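Local coordinates for protein-glutaminase (Chryseobacterium proteolyticum, PDB 3A55) that probably deamidates glutamine side chains of proteins, held here in a mutant of its pro form that resembles a reaction intermediate, at residues Thr27-Ile32 with Gln67-Glu72; Lys101-Lys106 with Ser263-Asn268; Pro120-Leu125 with Val202-Ala207. The protein carries 1 engineered substitution. All coordinates share one frame; numbering follows the deposited sequence.

Overall arrangement
From the N terminus, contact 1 closes first, returning helix 59-71 to strand 22-35 of the five-stranded antiparallel sheet. Contact 2 opens later, at the end of helix 94-103, and is completed only by strand 264-266 near the C terminus, spanning 156 intervening residues. Within that long excursion contact 3 both opens and closes, setting the start of helix 122-133 against strand 196-205 of the mixed sheet. No contact crosses another. Contacts 1 and 2 adjoin, since Glu-72 reaches the second site; their centres lie 15 Å apart. Contact 3 is remote, its nearest atoms about 15 Å from contact 2 and about 24 Å from contact 1.

Contact 1. Residues Thr27-Ile32 with Gln67-Glu72; sequences TVPVGI and QAVKNE
Val-69 lays both methyl groups against the strand from the helix side, over Pro-29, Val-30 and Gly-31. Its chi1 of 167° places CG1 opposite the backbone N and beside the carbonyl carbon, so that this methyl lies 3.8 Å from Val-30 C, while CG2 turns to the proline and sits 3.6 Å from Pro-29 CB. Ile-32 adds a looser touch, CG2 to CG2. One residue earlier on the helix, Ala-68 takes the tip of the Pro-29 ring, Pro-29 CG to Ala-68 CB at 3.4 Å, tighter than ordinary van der Waals contact.

Pro-29 O is the polar centre of the contact. It receives the CA-H of Val-69 at 3.5 Å between CA and O, and a water that donates to it at 2.8 Å also donates to Val-69 O, bridging strand and helix where no direct hydrogen bond forms. At the helix end, Glu-72 takes positive phi in a Schellman motif; with CG anti to its own N (chi1 -163°) its aliphatic part passes across Val-28, CG to CG1 at 3.7 Å. The extended chain then carries the carboxylate to the hydroxyls of Ser-259 and Ser-263.

The axes of strand 29-32 and helix 67-71 approach to 6.7 Å, their directions 114° apart. Strand 22-35 lies between strands 38-43 and 75-79, with a classic beta bulge where Val-30 and Gly-31 face Ser-42; Pro-29 and Ala-68 both touch Val-75, so helix 59-71 lies over one face of this antiparallel sheet.

Contact 2. Residues Lys101-Lys106 with Ser263-Asn268; sequences KTILTK and SYLYDN
Thr-105 and Tyr-264 are joined by two backbone hydrogen bonds, an antiparallel hydrogen-bonded pair that forms a single bridge. Thr-105 N donates to Tyr-264 O at 2.9 Å, and Tyr-264 N donates to Thr-105 O at 2.8 Å with an almost straight N-H...O angle of 177°. The one polar side-chain bond across the contact runs from Lys-106 NZ to Ser-263 OG, 2.8 Å. Bends at chi2 and chi4 fold the lysine back over the serine, and its ammonium group also donates to Ser-261 O. Ser-263 OG also hydrogen-bonds Glu-72, so it links the lysine to that carboxylate.

Strand 264-266 forms a two-stranded antiparallel sheet with strand 255-258, to which Leu-265 is bonded through its backbone; Thr-105 pairs along the other edge, bringing the residues just after helix 94-103 against that sheet.

Two waters also bridge the segments. One molecule donates to Ile-103 O at 2.7 Å and accepts from Tyr-266 N, spanning a gap too wide for a direct bond. Another donates to both Leu-104 O and Ser-263 OG.

Leu-104, with CG anti to the backbone N (chi1 -173°), lays CG 3.7 Å from Ser-263 CB. On the Tyr-266 side, the methyl CG2 of Thr-105 meets the edge of the aromatic ring near its plane, 4.3 Å from CE2.

Contact 3. Residues Pro120-Leu125 with Val202-Ala207; sequences PDVATL and VSYKNA
Tyr-204 receives Leu-125 over one face of its ring. Followed outward from CB, the tyrosine takes chi1 73°, which tucks CG between the backbone N and the carbonyl carbon and aims the ring at the helix start, while chi2 of -77° turns its face to the leucine. CG lies 4.1 Å from Leu-125 CD2; CD1 and CE1 come slightly closer to that methyl. Along the other half of the ring, on the same side of its plane, CD2 approaches Val-122 N, and CE2 is 4.2 Å from Val-122 CB, obliquely. Towards the tip, CZ again borders Leu-125 CD2. The methyl thus stands over the ring centre, 3.9 Å from the centroid, as a CH-pi contact. The second leucine branch, CD1, passes on to Val-202 CG1 at 3.7 Å.

These residues join the first turn of helix 122-133 to strand 196-205 of the mixed sheet, where strand 118-119 runs parallel beside it and leads through Pro-120 and Asp-121 into the helix. Asp-121 is the N-cap: its OD2 takes both Thr-124 N, at 2.9 Å, and Thr-124 OG1, the hydroxyl on the syn side but tilted 26° out of the carboxylate plane.

Asp-121 CA brings its hydrogen to Lys-205 O, 3.4 Å away, and a water accepts from Val-122 N while donating to Lys-205 O at 2.8 Å. Beside them Pro-120 O rests against Lys-205 CB.

Contact 1. Residues Thr27-Ile32 with Gln67-Glu72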
ATOM      1  N   THR A  27      12.059   1.679  10.499  1.00 13.64           N
ATOM      2  CA  THR A  27      10.813   1.102  10.021  1.00 13.58           C
ATOM      3  C   THR A  27      10.544  -0.194  10.773  1.00 13.32           C
ATOM      4  O   THR A  27      11.396  -0.666  11.528  1.00 13.77           O
ATOM      5  CB  THR A  27      10.862   0.819   8.506  1.00 14.54           C
ATOM      6  OG1 THR A  27       9.600   0.302   8.075  1.00 15.53           O
ATOM      7  CG2 THR A  27      11.944  -0.181   8.179  1.00 16.22           C
ATOM      8  N   VAL A  28       9.359  -0.753  10.565  1.00 12.03           N
ATOM      9  CA  VAL A  28       8.991  -2.023  11.196  1.00 11.57           C
ATOM     10  C   VAL A  28       8.879  -3.093  10.116  1.00 11.09           C
ATOM     11  O   VAL A  28       8.051  -2.968   9.215  1.00 11.80           O
ATOM     12  CB  VAL A  28       7.636  -1.909  11.937  1.00 12.02           C
ATOM     13  CG1 VAL A  28       7.181  -3.275  12.449  1.00 12.15           C
ATOM     14  CG2 VAL A  28       7.730  -0.890  13.065  1.00 13.38           C
ATOM     15  N   PRO A  29       9.719  -4.142  10.186  1.00 11.32           N
ATOM     16  CA  PRO A  29       9.567  -5.231   9.228  1.00 11.18           C
ATOM     17  C   PRO A  29       8.318  -6.035   9.574  1.00 11.37           C
ATOM     18  O   PRO A  29       8.012  -6.218  10.763  1.00 11.72           O
ATOM     19  CB  PRO A  29      10.835  -6.073   9.427  1.00 12.49           C
ATOM     20  CG  PRO A  29      11.304  -5.751  10.766  1.00 14.39           C
ATOM     21  CD  PRO A  29      10.820  -4.369  11.134  1.00 12.18           C
ATOM     22  N   VAL A  30       7.607  -6.492   8.545  1.00 10.54           N
ATOM     23  CA  VAL A  30       6.339  -7.201   8.736  1.00 11.20           C
ATOM     24  C   VAL A  30       6.299  -8.579   8.093  1.00 11.38           C
ATOM     25  O   VAL A  30       5.318  -9.300   8.249  1.00 13.02           O
ATOM     26  CB  VAL A  30       5.120  -6.375   8.228  1.00 10.95           C
ATOM     27  CG1 VAL A  30       4.966  -5.093   9.039  1.00 12.31           C
ATOM     28  CG2 VAL A  30       5.207  -6.092   6.711  1.00 11.08           C
ATOM     29  N   GLY A  31       7.361  -8.959   7.389  1.00 11.56           N
ATOM     30  CA  GLY A  31       7.402 -10.263   6.756  1.00 12.25           C
ATOM     31  C   GLY A  31       8.819 -10.640   6.400  1.00 12.88           C
ATOM     32  O   GLY A  31       9.631  -9.782   6.059  1.00 12.45           O
ATOM     33  N   ILE A  32       9.135 -11.927   6.515  1.00 14.07           N
ATOM     34  CA  ILE A  32      10.405 -12.420   6.037  1.00 17.43           C
ATOM     35  C   ILE A  32      10.155 -13.771   5.376  1.00 18.59           C
ATOM     36  O   ILE A  32       9.628 -14.691   6.004  1.00 19.96           O
ATOM     37  CB  ILE A  32      11.464 -12.400   7.167  1.00 19.02           C
ATOM     38  CG1 ILE A  32      12.831 -12.863   6.670  1.00 21.43           C
ATOM     39  CG2 ILE A  32      11.006 -13.190   8.359  1.00 21.20           C
ATOM     40  CD1 ILE A  32      13.970 -12.367   7.547  1.00 24.52           C
ATOM     41  N   GLN A  67      13.246 -11.366  14.499  1.00 12.08           N
ATOM     42  CA  GLN A  67      12.690 -11.006  15.805  1.00 12.35           C
ATOM     43  C   GLN A  67      11.799  -9.777  15.710  1.00 12.57           C
ATOM     44  O   GLN A  67      10.750  -9.707  16.357  1.00 13.73           O
ATOM     45  CB  GLN A  67      13.798 -10.780  16.821  1.00 12.55           C
ATOM     46  CG  GLN A  67      14.539 -12.051  17.162  1.00 15.14           C
ATOM     47  CD  GLN A  67      13.622 -13.100  17.744  1.00 19.64           C
ATOM     48  OE1 GLN A  67      12.992 -12.882  18.776  1.00 23.40           O
ATOM     49  NE2 GLN A  67      13.546 -14.245  17.091  1.00 21.99           N
ATOM     50  N   ALA A  68      12.193  -8.814  14.877  1.00 12.46           N
ATOM     51  CA  ALA A  68      11.416  -7.595  14.731  1.00 12.77           C
ATOM     52  C   ALA A  68      10.083  -7.869  14.023  1.00 12.50           C
ATOM     53  O   ALA A  68       9.060  -7.235  14.327  1.00 13.42           O
ATOM     54  CB  ALA A  68      12.221  -6.536  13.973  1.00 12.60           C
ATOM     55  N   VAL A  69      10.094  -8.801  13.073  1.00 12.97           N
ATOM     56  CA  VAL A  69       8.860  -9.200  12.385  1.00 13.59           C
ATOM     57  C   VAL A  69       7.911  -9.863  13.386  1.00 15.07           C
ATOM     58  O   VAL A  69       6.724  -9.530  13.465  1.00 15.80           O
ATOM     59  CB  VAL A  69       9.144 -10.182  11.227  1.00 13.67           C
ATOM     60  CG1 VAL A  69       7.859 -10.842  10.735  1.00 15.61           C
ATOM     61  CG2 VAL A  69       9.849  -9.458  10.084  1.00 13.55           C
ATOM     62  N   LYS A  70       8.451 -10.808  14.149  1.00 17.01           N
ATOM     63  CA  LYS A  70       7.672 -11.546  15.139  1.00 20.21           C
ATOM     64  C   LYS A  70       6.963 -10.571  16.073  1.00 19.89           C
ATOM     65  O   LYS A  70       5.757 -10.694  16.319  1.00 21.44           O
ATOM     66  CB  LYS A  70       8.610 -12.472  15.927  1.00 19.83           C
ATOM     67  CG  LYS A  70       7.923 -13.424  16.892  1.00 23.92           C
ATOM     68  CD  LYS A  70       8.938 -14.344  17.572  1.00 26.91           C
ATOM     69  CE  LYS A  70       9.808 -13.575  18.554  1.00 33.47           C
ATOM     70  NZ  LYS A  70      10.506 -14.464  19.551  1.00 35.02           N
ATOM     71  N   ASN A  71       7.706  -9.575  16.555  1.00 19.82           N
ATOM     72  CA  ASN A  71       7.229  -8.692  17.611  1.00 20.91           C
ATOM     73  C   ASN A  71       6.687  -7.345  17.145  1.00 19.33           C
ATOM     74  O   ASN A  71       6.269  -6.524  17.968  1.00 19.61           O
ATOM     75  CB  ASN A  71       8.329  -8.494  18.655  1.00 22.14           C
ATOM     76  CG  ASN A  71       8.731  -9.793  19.316  1.00 26.25           C
ATOM     77  OD1 ASN A  71       9.910 -10.093  19.433  1.00 28.81           O
ATOM     78  ND2 ASN A  71       7.744 -10.587  19.714  1.00 27.46           N
ATOM     79  N   GLU A  72       6.684  -7.137  15.829  1.00 16.79           N
ATOM     80  CA  GLU A  72       6.270  -5.859  15.230  1.00 15.51           C
ATOM     81  C   GLU A  72       7.025  -4.701  15.890  1.00 15.62           C
ATOM     82  O   GLU A  72       6.431  -3.751  16.416  1.00 16.55           O
ATOM     83  CB  GLU A  72       4.746  -5.667  15.306  1.00 16.14           C
ATOM     84  CG  GLU A  72       4.255  -4.591  14.340  1.00 15.23           C
ATOM     85  CD  GLU A  72       2.740  -4.495  14.266  1.00 14.15           C
ATOM     86  OE1 GLU A  72       2.113  -4.013  15.230  1.00 17.61           O
ATOM     87  OE2 GLU A  72       2.184  -4.887  13.229  1.00 15.18           O
TER
HETATM   88  O   HOH W   1       5.781  -7.168  12.224  1.00 13.44           O

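Contact 2. Residues Lys101-Lys106 with Ser263-Asn268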
ATOM      1  N   LYS A 101       4.999   2.478  18.443  1.00 19.62           N
ATOM      2  CA  LYS A 101       3.817   2.007  19.161  0.60 21.06           C
ATOM      3  C   LYS A 101       2.667   3.004  19.052  1.00 21.38           C
ATOM      4  O   LYS A 101       1.496   2.612  19.001  1.00 21.76           O
ATOM      5  CB  LYS A 101       4.149   1.714  20.626  0.60 21.82           C
ATOM      6  CG  LYS A 101       4.876   0.398  20.805  0.60 23.92           C
ATOM      7  CD  LYS A 101       5.229   0.124  22.250  0.60 26.24           C
ATOM      8  CE  LYS A 101       5.896  -1.242  22.375  0.60 27.88           C
ATOM      9  NZ  LYS A 101       6.365  -1.513  23.752  0.60 30.20           N
ATOM     10  N   THR A 102       2.999   4.294  19.006  1.00 20.79           N
ATOM     11  CA  THR A 102       1.948   5.308  18.898  1.00 21.29           C
ATOM     12  C   THR A 102       1.316   5.343  17.508  1.00 20.51           C
ATOM     13  O   THR A 102       0.101   5.553  17.384  1.00 22.20           O
ATOM     14  CB  THR A 102       2.403   6.740  19.299  1.00 22.10           C
ATOM     15  OG1 THR A 102       3.286   7.282  18.307  1.00 24.34           O
ATOM     16  CG2 THR A 102       3.055   6.753  20.677  1.00 23.25           C
ATOM     17  N   ILE A 103       2.120   5.128  16.467  1.00 18.25           N
ATOM     18  CA  ILE A 103       1.588   5.251  15.103  1.00 17.20           C
ATOM     19  C   ILE A 103       1.055   3.960  14.490  1.00 15.85           C
ATOM     20  O   ILE A 103       0.168   4.000  13.640  1.00 16.09           O
ATOM     21  CB  ILE A 103       2.581   5.937  14.131  1.00 17.52           C
ATOM     22  CG1 ILE A 103       3.870   5.118  13.959  1.00 18.03           C
ATOM     23  CG2 ILE A 103       2.854   7.375  14.574  1.00 20.05           C
ATOM     24  CD1 ILE A 103       4.677   5.530  12.733  1.00 19.35           C
ATOM     25  N   LEU A 104       1.589   2.819  14.918  1.00 14.82           N
ATOM     26  CA  LEU A 104       1.138   1.537  14.413  1.00 14.43           C
ATOM     27  C   LEU A 104       0.461   0.854  15.588  1.00 15.19           C
ATOM     28  O   LEU A 104       1.118   0.285  16.461  1.00 16.14           O
ATOM     29  CB  LEU A 104       2.317   0.721  13.870  1.00 14.61           C
ATOM     30  CG  LEU A 104       2.015  -0.590  13.143  1.00 14.03           C
ATOM     31  CD1 LEU A 104       1.125  -0.382  11.924  1.00 14.05           C
ATOM     32  CD2 LEU A 104       3.320  -1.295  12.750  1.00 14.95           C
ATOM     33  N   THR A 105      -0.862   0.947  15.607  1.00 15.36           N
ATOM     34  CA  THR A 105      -1.615   0.809  16.843  1.00 17.57           C
ATOM     35  C   THR A 105      -2.807  -0.141  16.750  1.00 17.90           C
ATOM     36  O   THR A 105      -3.327  -0.414  15.669  1.00 16.53           O
ATOM     37  CB  THR A 105      -2.111   2.196  17.310  1.00 18.55           C
ATOM     38  OG1 THR A 105      -2.683   2.095  18.618  1.00 20.99           O
ATOM     39  CG2 THR A 105      -3.151   2.772  16.340  1.00 19.48           C
ATOM     40  N   LYS A 106      -3.231  -0.633  17.910  1.00 19.29           N
ATOM     41  CA  LYS A 106      -4.462  -1.404  18.025  1.00 21.71           C
ATOM     42  C   LYS A 106      -5.574  -0.523  18.579  1.00 23.27           C
ATOM     43  O   LYS A 106      -6.711  -0.982  18.737  1.00 22.25           O
ATOM     44  CB  LYS A 106      -4.256  -2.628  18.931  1.00 22.26           C
ATOM     45  CG  LYS A 106      -3.321  -3.707  18.380  1.00 24.48           C
ATOM     46  CD  LYS A 106      -3.879  -4.356  17.117  1.00 25.23           C
ATOM     47  CE  LYS A 106      -3.282  -5.746  16.861  1.00 24.78           C
ATOM     48  NZ  LYS A 106      -1.813  -5.741  16.566  1.00 23.34           N
ATOM     49  N   SER A 263      -2.436  -4.395  13.134  1.00 11.58           N
ATOM     50  CA  SER A 263      -2.266  -3.029  13.628  1.00 11.58           C
ATOM     51  C   SER A 263      -2.619  -2.041  12.518  1.00 11.64           C
ATOM     52  O   SER A 263      -2.468  -2.344  11.334  1.00 11.64           O
ATOM     53  CB  SER A 263      -0.836  -2.782  14.118  1.00 11.71           C
ATOM     54  OG  SER A 263      -0.525  -3.668  15.185  1.00 13.46           O
ATOM     55  N   TYR A 264      -3.090  -0.866  12.921  1.00 12.78           N
ATOM     56  CA  TYR A 264      -3.517   0.160  11.983  1.00 13.81           C
ATOM     57  C   TYR A 264      -2.633   1.376  12.086  1.00 14.00           C
ATOM     58  O   TYR A 264      -2.174   1.749  13.164  1.00 15.06           O
ATOM     59  CB  TYR A 264      -4.939   0.611  12.313  1.00 14.73           C
ATOM     60  CG  TYR A 264      -6.057  -0.384  12.074  1.00 15.13           C
ATOM     61  CD1 TYR A 264      -5.877  -1.524  11.295  1.00 14.39           C
ATOM     62  CD2 TYR A 264      -7.334  -0.132  12.584  1.00 15.73           C
ATOM     63  CE1 TYR A 264      -6.930  -2.418  11.075  1.00 14.42           C
ATOM     64  CE2 TYR A 264      -8.386  -1.007  12.368  1.00 16.12           C
ATOM     65  CZ  TYR A 264      -8.188  -2.138  11.612  1.00 15.50           C
ATOM     66  OH  TYR A 264      -9.253  -2.982  11.404  1.00 17.75           O
ATOM     67  N   LEU A 265      -2.421   1.998  10.933  1.00 14.10           N
ATOM     68  CA  LEU A 265      -1.754   3.285  10.829  0.50 14.06           C
ATOM     69  C   LEU A 265      -2.744   4.235  10.168  1.00 13.63           C
ATOM     70  O   LEU A 265      -3.414   3.845   9.209  1.00 13.44           O
ATOM     71  CB  LEU A 265      -0.492   3.153   9.973  0.50 14.34           C
ATOM     72  CG  LEU A 265       0.201   4.440   9.523  0.50 14.71           C
ATOM     73  CD1 LEU A 265       0.856   5.153  10.705  0.50 16.06           C
ATOM     74  CD2 LEU A 265       1.228   4.151   8.431  0.50 14.87           C
ATOM     75  N   TYR A 266      -2.828   5.468  10.668  1.00 13.59           N
ATOM     76  CA  TYR A 266      -3.767   6.461  10.143  1.00 14.82           C
ATOM     77  C   TYR A 266      -3.070   7.618   9.434  1.00 15.46           C
ATOM     78  O   TYR A 266      -1.889   7.870   9.654  1.00 16.14           O
ATOM     79  CB  TYR A 266      -4.637   6.996  11.277  1.00 15.56           C
ATOM     80  CG  TYR A 266      -5.540   5.940  11.873  1.00 15.75           C
ATOM     81  CD1 TYR A 266      -6.699   5.535  11.209  1.00 16.67           C
ATOM     82  CD2 TYR A 266      -5.216   5.312  13.080  1.00 17.58           C
ATOM     83  CE1 TYR A 266      -7.533   4.559  11.737  1.00 17.24           C
ATOM     84  CE2 TYR A 266      -6.054   4.334  13.627  1.00 17.94           C
ATOM     85  CZ  TYR A 266      -7.207   3.959  12.946  1.00 17.84           C
ATOM     86  OH  TYR A 266      -8.042   2.994  13.478  1.00 19.13           O
ATOM     87  N   ASP A 267      -3.823   8.320   8.587  1.00 14.99           N
ATOM     88  CA  ASP A 267      -3.353   9.546   7.921  1.00 15.55           C
ATOM     89  C   ASP A 267      -4.560  10.486   7.841  1.00 18.04           C
ATOM     90  O   ASP A 267      -5.051  10.812   6.756  1.00 18.29           O
ATOM     91  CB  ASP A 267      -2.797   9.224   6.527  1.00 14.99           C
ATOM     92  CG  ASP A 267      -2.191  10.448   5.826  1.00 14.60           C
ATOM     93  OD1 ASP A 267      -1.584  11.302   6.500  1.00 15.81           O
ATOM     94  OD2 ASP A 267      -2.298  10.528   4.584  1.00 15.28           O
ATOM     95  N   ASN A 268      -5.040  10.909   9.005  1.00 20.44           N
ATOM     96  CA  ASN A 268      -6.351  11.574   9.099  1.00 23.50           C
ATOM     97  C   ASN A 268      -6.510  12.914   8.366  1.00 24.57           C
ATOM     98  O   ASN A 268      -7.631  13.336   8.057  1.00 26.52           O
ATOM     99  CB  ASN A 268      -6.778  11.708  10.567  1.00 24.14           C
ATOM    100  CG  ASN A 268      -7.084  10.367  11.212  1.00 25.77           C
ATOM    101  OD1 ASN A 268      -6.877  10.184  12.413  1.00 28.92           O
ATOM    102  ND2 ASN A 268      -7.575   9.420  10.417  1.00 23.22           N
TER
HETATM  103  O   HOH W   2      -1.429   6.116  13.159  1.00 19.69           O
HETATM  104  O   HOH W   3       0.022  -2.235  17.748  1.00 31.38           O

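Contact 3. Residues Pro120-Leu125 with Val202-Ala207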
ATOM      1  N   PRO A 120     -26.021   4.553  -3.355  1.00 19.29           N
ATOM      2  CA  PRO A 120     -27.422   4.178  -3.624  1.00 19.98           C
ATOM      3  C   PRO A 120     -27.694   3.295  -4.848  1.00 19.90           C
ATOM      4  O   PRO A 120     -28.709   2.581  -4.866  1.00 20.51           O
ATOM      5  CB  PRO A 120     -28.115   5.538  -3.805  1.00 20.36           C
ATOM      6  CG  PRO A 120     -27.022   6.470  -4.232  1.00 20.59           C
ATOM      7  CD  PRO A 120     -25.818   6.009  -3.445  1.00 19.47           C
ATOM      8  N   ASP A 121     -26.836   3.364  -5.862  1.00 20.39           N
ATOM      9  CA  ASP A 121     -27.068   2.642  -7.118  1.00 20.70           C
ATOM     10  C   ASP A 121     -25.792   2.565  -7.956  1.00 21.42           C
ATOM     11  O   ASP A 121     -24.783   3.235  -7.657  1.00 20.47           O
ATOM     12  CB  ASP A 121     -28.217   3.279  -7.923  1.00 21.64           C
ATOM     13  CG  ASP A 121     -28.054   4.785  -8.082  1.00 23.53           C
ATOM     14  OD1 ASP A 121     -29.065   5.503  -7.926  1.00 28.24           O
ATOM     15  OD2 ASP A 121     -26.920   5.246  -8.346  1.00 24.33           O
ATOM     16  N   VAL A 122     -25.831   1.747  -9.005  1.00 22.23           N
ATOM     17  CA  VAL A 122     -24.635   1.528  -9.819  1.00 22.68           C
ATOM     18  C   VAL A 122     -24.305   2.767 -10.652  1.00 22.79           C
ATOM     19  O   VAL A 122     -23.140   3.002 -10.956  1.00 22.57           O
ATOM     20  CB  VAL A 122     -24.751   0.261 -10.710  1.00 22.83           C
ATOM     21  CG1 VAL A 122     -25.748   0.481 -11.839  1.00 24.31           C
ATOM     22  CG2 VAL A 122     -23.372  -0.154 -11.250  1.00 24.08           C
ATOM     23  N   ALA A 123     -25.318   3.567 -10.986  1.00 23.30           N
ATOM     24  CA  ALA A 123     -25.083   4.826 -11.706  1.00 23.36           C
ATOM     25  C   ALA A 123     -24.174   5.747 -10.895  1.00 23.47           C
ATOM     26  O   ALA A 123     -23.260   6.377 -11.439  1.00 23.64           O
ATOM     27  CB  ALA A 123     -26.414   5.529 -12.044  1.00 23.55           C
ATOM     28  N   THR A 124     -24.411   5.791  -9.585  1.00 22.41           N
ATOM     29  CA  THR A 124     -23.625   6.623  -8.686  1.00 20.80           C
ATOM     30  C   THR A 124     -22.235   6.007  -8.479  1.00 19.58           C
ATOM     31  O   THR A 124     -21.234   6.723  -8.466  1.00 20.00           O
ATOM     32  CB  THR A 124     -24.358   6.828  -7.338  1.00 20.62           C
ATOM     33  OG1 THR A 124     -25.630   7.449  -7.577  1.00 21.67           O
ATOM     34  CG2 THR A 124     -23.536   7.690  -6.384  1.00 20.42           C
ATOM     35  N   LEU A 125     -22.178   4.681  -8.333  1.00 18.38           N
ATOM     36  CA  LEU A 125     -20.898   3.979  -8.287  1.00 17.97           C
ATOM     37  C   LEU A 125     -20.044   4.343  -9.511  1.00 18.58           C
ATOM     38  O   LEU A 125     -18.861   4.677  -9.379  1.00 18.38           O
ATOM     39  CB  LEU A 125     -21.119   2.462  -8.205  1.00 17.90           C
ATOM     40  CG  LEU A 125     -19.823   1.643  -8.179  1.00 17.98           C
ATOM     41  CD1 LEU A 125     -19.133   1.787  -6.835  1.00 20.28           C
ATOM     42  CD2 LEU A 125     -20.117   0.179  -8.481  1.00 20.03           C
ATOM     43  N   VAL A 202     -15.942  -0.543  -2.243  1.00 12.87           N
ATOM     44  CA  VAL A 202     -17.125   0.311  -2.162  1.00 13.67           C
ATOM     45  C   VAL A 202     -18.389  -0.528  -2.116  1.00 14.02           C
ATOM     46  O   VAL A 202     -18.568  -1.421  -2.931  1.00 14.51           O
ATOM     47  CB  VAL A 202     -17.171   1.297  -3.370  1.00 13.74           C
ATOM     48  CG1 VAL A 202     -18.387   2.227  -3.269  1.00 16.16           C
ATOM     49  CG2 VAL A 202     -15.860   2.104  -3.454  1.00 14.43           C
ATOM     50  N   SER A 203     -19.240  -0.237  -1.136  1.00 14.13           N
ATOM     51  CA  SER A 203     -20.558  -0.888  -1.019  1.00 14.51           C
ATOM     52  C   SER A 203     -21.605  -0.065  -1.755  1.00 15.46           C
ATOM     53  O   SER A 203     -21.609   1.156  -1.669  1.00 15.92           O
ATOM     54  CB  SER A 203     -20.949  -1.045   0.454  1.00 14.68           C
ATOM     55  OG  SER A 203     -20.123  -1.990   1.115  1.00 14.12           O
ATOM     56  N   TYR A 204     -22.479  -0.742  -2.488  1.00 15.31           N
ATOM     57  CA  TYR A 204     -23.539  -0.046  -3.236  1.00 15.75           C
ATOM     58  C   TYR A 204     -24.738  -0.975  -3.371  1.00 16.65           C
ATOM     59  O   TYR A 204     -24.595  -2.199  -3.264  1.00 16.50           O
ATOM     60  CB  TYR A 204     -23.043   0.406  -4.629  1.00 17.53           C
ATOM     61  CG  TYR A 204     -22.895  -0.745  -5.588  1.00 18.73           C
ATOM     62  CD1 TYR A 204     -21.806  -1.615  -5.497  1.00 18.65           C
ATOM     63  CD2 TYR A 204     -23.867  -1.003  -6.555  1.00 19.84           C
ATOM     64  CE1 TYR A 204     -21.686  -2.694  -6.354  1.00 20.65           C
ATOM     65  CE2 TYR A 204     -23.751  -2.079  -7.419  1.00 21.67           C
ATOM     66  CZ  TYR A 204     -22.659  -2.922  -7.312  1.00 22.06           C
ATOM     67  OH  TYR A 204     -22.519  -3.995  -8.162  1.00 24.76           O
ATOM     68  N   LYS A 205     -25.907  -0.397  -3.625  1.00 17.31           N
ATOM     69  CA  LYS A 205     -27.113  -1.204  -3.804  1.00 17.96           C
ATOM     70  C   LYS A 205     -27.302  -1.518  -5.275  1.00 18.72           C
ATOM     71  O   LYS A 205     -27.260  -0.613  -6.122  1.00 19.59           O
ATOM     72  CB  LYS A 205     -28.343  -0.504  -3.217  1.00 18.65           C
ATOM     73  CG  LYS A 205     -28.297  -0.435  -1.704  1.00 20.65           C
ATOM     74  CD  LYS A 205     -29.510   0.264  -1.135  1.00 25.38           C
ATOM     75  CE  LYS A 205     -29.404   0.378   0.377  1.00 27.51           C
ATOM     76  NZ  LYS A 205     -30.565   1.140   0.935  1.00 31.01           N
ATOM     77  N   ASN A 206     -27.484  -2.797  -5.587  1.00 19.57           N
ATOM     78  CA  ASN A 206     -27.710  -3.213  -6.964  1.00 20.79           C
ATOM     79  C   ASN A 206     -29.141  -2.909  -7.414  1.00 22.06           C
ATOM     80  O   ASN A 206     -29.886  -2.239  -6.697  1.00 21.64           O
ATOM     81  CB  ASN A 206     -27.327  -4.687  -7.174  1.00 20.99           C
ATOM     82  CG  ASN A 206     -28.290  -5.656  -6.511  1.00 21.83           C
ATOM     83  OD1 ASN A 206     -29.412  -5.296  -6.147  1.00 21.89           O
ATOM     84  ND2 ASN A 206     -27.861  -6.902  -6.369  1.00 20.85           N
ATOM     85  N   ALA A 207     -29.508  -3.386  -8.600  1.00 23.72           N
ATOM     86  CA  ALA A 207     -30.790  -3.037  -9.200  1.00 24.84           C
ATOM     87  C   ALA A 207     -31.977  -3.466  -8.339  1.00 25.10           C
ATOM     88  O   ALA A 207     -33.046  -2.847  -8.395  1.00 25.50           O
ATOM     89  CB  ALA A 207     -30.906  -3.630 -10.609  1.00 25.91           C
TER
HETATM   90  O   HOH W   4     -30.160   0.548  -6.286  1.00 22.86           O
HETATM   91  O   HOH W   5     -27.761  -0.435  -8.902  1.00 26.56           O